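Local coordinates for uncharacterized protein (Parabacteroides merdae, PDB 4R7F), which is of unknown function but has three immunoglobulin-like beta-sandwich domains and may be related to type 9 secretion plug proteins, at residues 72-81 and 107-116. Sequence-based numbering, arbitrary orientation.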
loop_
_atom_site.group_PDB
_atom_site.type_symbol
_atom_site.label_atom_id
_atom_site.label_comp_id
_atom_site.label_asym_id
_atom_site.label_seq_id
_atom_site.Cartn_x
_atom_site.Cartn_y
_atom_site.Cartn_z
ATOM N N ILE A 72 4.741 -37.868 -7.336
ATOM C CA ILE A 72 3.899 -38.374 -6.223
ATOM C C ILE A 72 4.272 -37.698 -4.892
ATOM O O ILE A 72 3.412 -37.502 -4.029
ATOM C CB ILE A 72 3.871 -39.936 -6.125
ATOM C CG1 ILE A 72 2.645 -40.413 -5.306
ATOM C CG2 ILE A 72 5.197 -40.516 -5.615
ATOM C CD1 ILE A 72 1.293 -39.999 -5.892
ATOM N N GLU A 73 5.540 -37.305 -4.756
ATOM C CA GLU A 73 6.003 -36.582 -3.571
ATOM C C GLU A 73 5.440 -35.160 -3.482
ATOM O O GLU A 73 5.276 -34.644 -2.382
ATOM C CB GLU A 73 7.538 -36.527 -3.535
ATOM C CG GLU A 73 8.229 -37.865 -3.270
ATOM C CD GLU A 73 9.740 -37.767 -3.391
ATOM O OE1 GLU A 73 10.219 -37.844 -4.543
ATOM O OE2 GLU A 73 10.447 -37.583 -2.347
ATOM N N TYR A 74 5.130 -34.519 -4.617
ATOM C CA TYR A 74 4.721 -33.107 -4.578
ATOM C C TYR A 74 3.342 -32.746 -5.004
ATOM O O TYR A 74 2.892 -31.666 -4.633
ATOM C CB TYR A 74 5.703 -32.196 -5.294
ATOM C CG TYR A 74 5.937 -32.417 -6.774
ATOM C CD1 TYR A 74 5.050 -31.926 -7.733
ATOM C CD2 TYR A 74 7.114 -33.028 -7.208
ATOM C CE1 TYR A 74 5.325 -32.074 -9.085
ATOM C CE2 TYR A 74 7.405 -33.177 -8.545
ATOM C CZ TYR A 74 6.516 -32.711 -9.484
ATOM O OH TYR A 74 6.858 -32.880 -10.800
HETATM N N MSE A 75 2.667 -33.620 -5.752
HETATM C CA MSE A 75 1.303 -33.371 -6.259
HETATM C C MSE A 75 0.431 -34.591 -6.090
HETATM O O MSE A 75 0.915 -35.735 -6.194
HETATM C CB MSE A 75 1.291 -33.015 -7.758
HETATM C CG MSE A 75 1.824 -34.124 -8.686
HETATM SE SE MSE A 75 2.160 -33.615 -10.567
HETATM C CE MSE A 75 0.311 -33.311 -11.174
ATOM N N ASN A 76 -0.857 -34.355 -5.899
ATOM C CA ASN A 76 -1.837 -35.368 -6.051
ATOM C C ASN A 76 -2.529 -35.087 -7.372
ATOM O O ASN A 76 -3.014 -33.979 -7.597
ATOM C CB ASN A 76 -2.816 -35.372 -4.894
ATOM C CG ASN A 76 -3.510 -36.714 -4.765
ATOM O OD1 ASN A 76 -4.480 -36.974 -5.461
ATOM N ND2 ASN A 76 -2.972 -37.597 -3.922
ATOM N N GLY A 77 -2.539 -36.079 -8.259
ATOM C CA GLY A 77 -3.086 -35.919 -9.600
ATOM C C GLY A 77 -2.063 -36.294 -10.649
ATOM O O GLY A 77 -0.908 -36.575 -10.332
ATOM N N PHE A 78 -2.485 -36.283 -11.913
ATOM C CA PHE A 78 -1.625 -36.744 -13.006
ATOM C C PHE A 78 -0.992 -35.604 -13.808
ATOM O O PHE A 78 -1.520 -34.491 -13.897
ATOM C CB PHE A 78 -2.412 -37.657 -13.954
ATOM C CG PHE A 78 -3.104 -38.796 -13.262
ATOM C CD1 PHE A 78 -2.365 -39.829 -12.684
ATOM C CD2 PHE A 78 -4.497 -38.842 -13.189
ATOM C CE1 PHE A 78 -2.999 -40.882 -12.045
ATOM C CE2 PHE A 78 -5.133 -39.897 -12.554
ATOM C CZ PHE A 78 -4.382 -40.915 -11.980
ATOM N N GLN A 79 0.157 -35.913 -14.391
ATOM C CA GLN A 79 0.750 -35.080 -15.401
ATOM C C GLN A 79 -0.100 -35.165 -16.644
ATOM O O GLN A 79 -0.820 -36.148 -16.854
ATOM C CB GLN A 79 2.151 -35.573 -15.748
ATOM C CG GLN A 79 3.162 -35.484 -14.615
ATOM C CD GLN A 79 3.597 -34.063 -14.276
ATOM O OE1 GLN A 79 2.780 -33.130 -14.230
ATOM N NE2 GLN A 79 4.889 -33.903 -13.979
ATOM N N GLY A 80 0.002 -34.142 -17.480
ATOM C CA GLY A 80 -0.648 -34.163 -18.784
ATOM C C GLY A 80 -2.144 -33.916 -18.730
ATOM O O GLY A 80 -2.879 -34.408 -19.561
ATOM N N THR A 81 -2.589 -33.122 -17.766
ATOM C CA THR A 81 -3.988 -32.799 -17.664
ATOM C C THR A 81 -4.416 -31.759 -18.704
ATOM O O THR A 81 -3.666 -30.831 -19.021
ATOM C CB THR A 81 -4.300 -32.237 -16.284
ATOM O OG1 THR A 81 -3.670 -33.053 -15.286
ATOM C CG2 THR A 81 -5.810 -32.149 -16.089
ATOM N N ASP A 107 -8.320 -31.477 -10.196
ATOM C CA ASP A 107 -7.451 -32.487 -10.819
ATOM C C ASP A 107 -6.050 -32.555 -10.206
ATOM O O ASP A 107 -5.388 -33.599 -10.305
ATOM C CB ASP A 107 -7.246 -32.168 -12.311
ATOM C CG ASP A 107 -8.532 -32.239 -13.134
ATOM O OD1 ASP A 107 -9.529 -32.867 -12.697
ATOM O OD2 ASP A 107 -8.527 -31.653 -14.238
ATOM N N VAL A 108 -5.568 -31.419 -9.677
ATOM C CA VAL A 108 -4.222 -31.311 -9.100
ATOM C C VAL A 108 -4.217 -30.475 -7.832
ATOM O O VAL A 108 -4.706 -29.333 -7.807
ATOM C CB VAL A 108 -3.199 -30.704 -10.069
ATOM C CG1 VAL A 108 -1.813 -30.701 -9.430
ATOM C CG2 VAL A 108 -3.172 -31.495 -11.368
ATOM N N GLN A 109 -3.675 -31.068 -6.773
ATOM C CA GLN A 109 -3.394 -30.358 -5.538
ATOM C C GLN A 109 -1.934 -30.610 -5.196
ATOM O O GLN A 109 -1.340 -31.577 -5.673
ATOM C CB GLN A 109 -4.290 -30.826 -4.397
ATOM C CG GLN A 109 -5.764 -30.987 -4.745
ATOM C CD GLN A 109 -6.077 -32.346 -5.319
ATOM O OE1 GLN A 109 -5.631 -33.378 -4.806
ATOM N NE2 GLN A 109 -6.831 -32.357 -6.414
ATOM N N PHE A 110 -1.361 -29.723 -4.387
ATOM C CA PHE A 110 0.053 -29.788 -4.063
ATOM C C PHE A 110 0.242 -30.368 -2.675
ATOM O O PHE A 110 -0.546 -30.106 -1.780
ATOM C CB PHE A 110 0.672 -28.392 -4.114
ATOM C CG PHE A 110 0.431 -27.675 -5.410
ATOM C CD1 PHE A 110 1.026 -28.108 -6.562
ATOM C CD2 PHE A 110 -0.397 -26.569 -5.462
ATOM C CE1 PHE A 110 0.794 -27.465 -7.758
ATOM C CE2 PHE A 110 -0.609 -25.906 -6.644
ATOM C CZ PHE A 110 -0.021 -26.365 -7.798
ATOM N N LYS A 111 1.305 -31.138 -2.506
ATOM C CA LYS A 111 1.595 -31.761 -1.247
ATOM C C LYS A 111 2.676 -31.048 -0.469
ATOM O O LYS A 111 2.803 -31.301 0.709
ATOM C CB LYS A 111 2.045 -33.197 -1.475
ATOM C CG LYS A 111 0.938 -34.115 -1.925
ATOM C CD LYS A 111 1.494 -35.485 -2.225
ATOM C CE LYS A 111 0.351 -36.428 -2.537
ATOM N NZ LYS A 111 0.886 -37.708 -3.048
ATOM N N VAL A 112 3.491 -30.210 -1.117
ATOM C CA VAL A 112 4.626 -29.567 -0.428
ATOM C C VAL A 112 4.747 -28.125 -0.881
ATOM O O VAL A 112 4.215 -27.728 -1.912
ATOM C CB VAL A 112 5.993 -30.263 -0.678
ATOM C CG1 VAL A 112 6.044 -31.669 -0.047
ATOM C CG2 VAL A 112 6.300 -30.315 -2.168
ATOM N N SER A 113 5.477 -27.346 -0.106
ATOM C CA SER A 113 5.704 -25.981 -0.465
ATOM C C SER A 113 6.824 -25.911 -1.493
ATOM O O SER A 113 7.454 -26.914 -1.814
ATOM C CB SER A 113 6.064 -25.191 0.791
ATOM O OG SER A 113 7.342 -25.541 1.249
ATOM N N GLY A 114 7.105 -24.710 -1.963
ATOM C CA GLY A 114 8.268 -24.485 -2.826
ATOM C C GLY A 114 7.900 -23.807 -4.125
ATOM O O GLY A 114 6.790 -23.247 -4.279
ATOM N N ASN A 115 8.838 -23.877 -5.065
ATOM C CA ASN A 115 8.686 -23.253 -6.362
ATOM C C ASN A 115 8.077 -24.247 -7.372
ATOM O O ASN A 115 8.546 -25.387 -7.472
ATOM C CB ASN A 115 10.046 -22.785 -6.829
ATOM C CG ASN A 115 10.529 -21.552 -6.088
ATOM O OD1 ASN A 115 9.740 -20.830 -5.483
ATOM N ND2 ASN A 115 11.845 -21.327 -6.103
ATOM N N TYR A 116 7.053 -23.825 -8.097
ATOM C CA TYR A 116 6.411 -24.683 -9.130
ATOM C C TYR A 116 6.465 -24.047 -10.522
ATOM O O TYR A 116 6.255 -22.839 -10.672
ATOM C CB TYR A 116 4.950 -24.990 -8.795
ATOM C CG TYR A 116 4.778 -25.937 -7.630
ATOM C CD1 TYR A 116 4.702 -25.470 -6.322
ATOM C CD2 TYR A 116 4.712 -27.293 -7.832
ATOM C CE1 TYR A 116 4.587 -26.341 -5.253
ATOM C CE2 TYR A 116 4.587 -28.166 -6.772
ATOM C CZ TYR A 116 4.527 -27.687 -5.494
ATOM O OH TYR A 116 4.384 -28.576 -4.480
#
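Asn-76 and Gln-109 exchange both backbone bonds: Asn-76 N donates to Gln-109 O over 2.8 Å, and Gln-109 N returns the bond to Asn-76 O at 3.1 Å. Each of the two carbonyls also receives a CA-H...O contact, Gln-109 O from Met-75 CA and Asn-76 O from Val-108 CA. Two residues along each chain, Lys-111 N reaches Tyr-74 O at 2.7 Å; the bond is nearly straight at the hydrogen (175°), yet the donor sits well above the carbonyl plane. Lys-111 is gripped a second time through its side chain. Extended beyond CG, it runs back past the Glu-73 and Tyr-74 carbonyls, and NZ meets Ile-72 O at 2.7 Å, with Ile-72 CD1 beside the ammonium. The Asn-76 and Gln-109 side chains lie alongside each other, pointing the same way, their amide planes 29° apart.

On the face shared with Phe-110, Met-75, present as selenomethionine, lays CE against Val-108 CG1 in one of its two conformers. Tyr-74 and Tyr-116 slide past each other in opposite directions, CD1 of Tyr-74 at the edge of the Tyr-116 ring. Both hydroxyls are satisfied: Tyr-74 OH by Val-57 O of strand 53-60, Tyr-116 OH by Val-112 O (2.7 Å). Strands 75-76 and 109-110 form a short antiparallel ribbon beside the sheet containing strands 53-60 and 114-122, consistent with one of the protein's immunoglobulin-like beta-sandwich domains.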